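Local coordinates for hypothetical membrane protein (Corynebacterium glutamicum, PDB 6JSB) that binds heme through an HtaA-family domain and probably hands it on in the heme uptake machinery of the corynebacterial cell envelope, at residues K2-T7 and D151-N156. Sequence-based numbering, arbitrary orientation.
Sequences KCRVVT and DLTQEN. With CA (calcium ion), chain E.
V6 and R4, on the same face of strand 2-14, meet the turn of segment 151-156 at L152 and T153. V6 does so with one methyl: CG1 stands anti to the backbone N (chi1 180°) and is carried 3.5 Å from L152 O, with L152 CB a looser apolar neighbour. The branched valine suits a strand and offers a short apolar methyl; the cost is that L152 O, covered here, has no hydrogen-bonding partner. The leucine side chain itself packs on L190 of strand 186-198. R4 is long enough to span the gap from the strand; in one of its two modelled conformations it bends at chi3 (67°) and sets one face of its guanidinium over T153 CG2, 3.8 Å from NH1. The two side chains then run at about a right angle. No hydrogen bond joins the segments, so the contact is one of van der Waals packing at the surface.

Threonine suits two tasks: its methyl meets the guanidinium face, while OG1 gives a 2.6 Å hydrogen bond to D151 OD1 on the syn side of the carboxylate. The same oxygen accepts T153 N from above the carboxylate plane, and Q154 NE2 reaches D151 OD2, so three bonds hold the aspartate. Just beyond, E155 has a carboxylate that can grip a calcium ion with both oxygens, OE1 at 2.5 Å, alongside two waters. The Asx turn at D151 overlaps a type I beta turn from D151 to Q154, closed by Q154 N to D151 O, in the loop joining antiparallel strands 139-146 and 156-165 of the HtaA-family beta fold.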
loop_
_atom_site.group_PDB
_atom_site.type_symbol
_atom_site.label_atom_id
_atom_site.label_comp_id
_atom_site.label_asym_id
_atom_site.label_seq_id
_atom_site.Cartn_x
_atom_site.Cartn_y
_atom_site.Cartn_z
ATOM N N LYS A 2 13.581 -28.776 20.861
ATOM C CA LYS A 2 12.978 -28.901 19.540
ATOM C C LYS A 2 12.632 -27.503 19.040
ATOM O O LYS A 2 11.909 -26.763 19.714
ATOM C CB LYS A 2 11.738 -29.788 19.600
ATOM C CG LYS A 2 11.494 -30.594 18.348
ATOM C CD LYS A 2 10.263 -31.494 18.477
ATOM C CE LYS A 2 9.000 -30.801 17.971
ATOM N NZ LYS A 2 8.153 -31.727 17.155
ATOM N N CYS A 3 13.148 -27.136 17.869
ATOM C CA CYS A 3 12.965 -25.790 17.347
ATOM C C CYS A 3 12.269 -25.854 15.997
ATOM O O CYS A 3 12.426 -26.820 15.248
ATOM C CB CYS A 3 14.290 -25.065 17.206
ATOM S SG CYS A 3 15.144 -24.873 18.810
ATOM N N ARG A 4 11.483 -24.826 15.705
ATOM C CA ARG A 4 10.749 -24.722 14.450
ATOM C C ARG A 4 11.220 -23.472 13.724
ATOM O O ARG A 4 11.189 -22.377 14.294
ATOM C CB ARG A 4 9.243 -24.669 14.707
ATOM C CG ARG A 4 8.378 -24.544 13.473
ATOM C CD ARG A 4 6.937 -24.235 13.866
ATOM N NE ARG A 4 6.821 -22.913 14.470
ATOM C CZ ARG A 4 5.854 -22.565 15.312
ATOM N NH1 ARG A 4 4.926 -23.448 15.652
ATOM N NH2 ARG A 4 5.817 -21.334 15.811
ATOM N N VAL A 5 11.659 -23.632 12.470
ATOM C CA VAL A 5 12.058 -22.507 11.628
ATOM C C VAL A 5 11.032 -22.435 10.501
ATOM O O VAL A 5 10.689 -23.469 9.919
ATOM C CB VAL A 5 13.482 -22.676 11.075
ATOM C CG1 VAL A 5 13.766 -21.593 10.060
ATOM C CG2 VAL A 5 14.502 -22.605 12.200
ATOM N N VAL A 6 10.472 -21.251 10.253
ATOM C CA VAL A 6 9.485 -21.071 9.180
ATOM C C VAL A 6 10.048 -20.034 8.223
ATOM O O VAL A 6 10.346 -18.910 8.633
ATOM C CB VAL A 6 8.104 -20.657 9.727
ATOM C CG1 VAL A 6 7.047 -20.458 8.589
ATOM C CG2 VAL A 6 7.604 -21.741 10.722
ATOM N N THR A 7 10.239 -20.427 6.967
ATOM C CA THR A 7 10.684 -19.529 5.895
ATOM C C THR A 7 9.476 -19.292 5.010
ATOM O O THR A 7 8.927 -20.248 4.454
ATOM C CB THR A 7 11.802 -20.156 5.071
ATOM O OG1 THR A 7 12.896 -20.466 5.935
ATOM C CG2 THR A 7 12.274 -19.180 3.968
ATOM N N ASP A 151 -2.395 -19.199 9.561
ATOM C CA ASP A 151 -1.616 -20.273 10.184
ATOM C C ASP A 151 -0.370 -20.501 9.323
ATOM O O ASP A 151 -0.434 -21.186 8.291
ATOM C CB ASP A 151 -2.468 -21.538 10.293
ATOM C CG ASP A 151 -1.692 -22.726 10.865
ATOM O OD1 ASP A 151 -0.531 -22.542 11.296
ATOM O OD2 ASP A 151 -2.254 -23.851 10.865
ATOM N N LEU A 152 0.775 -19.914 9.726
ATOM C CA LEU A 152 1.966 -20.028 8.871
ATOM C C LEU A 152 2.683 -21.374 9.035
ATOM O O LEU A 152 3.759 -21.571 8.458
ATOM C CB LEU A 152 2.927 -18.867 9.143
ATOM C CG LEU A 152 2.342 -17.470 8.952
ATOM C CD1 LEU A 152 3.403 -16.439 9.328
ATOM C CD2 LEU A 152 1.870 -17.307 7.519
ATOM N N THR A 153 2.106 -22.304 9.783
ATOM C CA THR A 153 2.655 -23.661 9.781
ATOM C C THR A 153 2.041 -24.480 8.668
ATOM O O THR A 153 2.503 -25.598 8.409
ATOM C CB THR A 153 2.465 -24.378 11.127
ATOM O OG1 THR A 153 1.073 -24.624 11.391
ATOM C CG2 THR A 153 3.124 -23.585 12.282
ATOM N N GLN A 154 1.019 -23.948 7.993
ATOM C CA GLN A 154 0.515 -24.602 6.789
ATOM C C GLN A 154 1.401 -24.242 5.604
ATOM O O GLN A 154 1.762 -23.076 5.405
ATOM C CB GLN A 154 -0.931 -24.176 6.474
ATOM C CG GLN A 154 -1.950 -24.670 7.490
ATOM C CD GLN A 154 -3.353 -24.137 7.209
ATOM O OE1 GLN A 154 -3.683 -23.814 6.065
ATOM N NE2 GLN A 154 -4.176 -24.022 8.260
ATOM N N GLU A 155 1.713 -25.240 4.776
ATOM C CA GLU A 155 2.697 -24.988 3.724
ATOM C C GLU A 155 2.182 -24.014 2.673
ATOM O O GLU A 155 2.943 -23.161 2.187
ATOM C CB GLU A 155 3.093 -26.317 3.088
ATOM C CG GLU A 155 4.112 -26.144 2.001
ATOM C CD GLU A 155 4.610 -27.482 1.422
ATOM O OE1 GLU A 155 5.452 -28.130 2.058
ATOM O OE2 GLU A 155 4.154 -27.846 0.319
ATOM N N ASN A 156 0.920 -24.145 2.264
ATOM C CA ASN A 156 0.405 -23.333 1.161
ATOM C C ASN A 156 -0.803 -22.583 1.678
ATOM O O ASN A 156 -1.763 -23.203 2.144
ATOM C CB ASN A 156 0.043 -24.191 -0.045
ATOM C CG ASN A 156 1.207 -25.057 -0.497
ATOM O OD1 ASN A 156 2.193 -24.536 -1.014
ATOM N ND2 ASN A 156 1.125 -26.346 -0.242
HETATM CA CA CA E . 5.170 -29.986 0.338
HETATM O O HOH W 1 4.307 -31.197 2.124
HETATM O O HOH W 2 2.907 -30.574 -0.234
#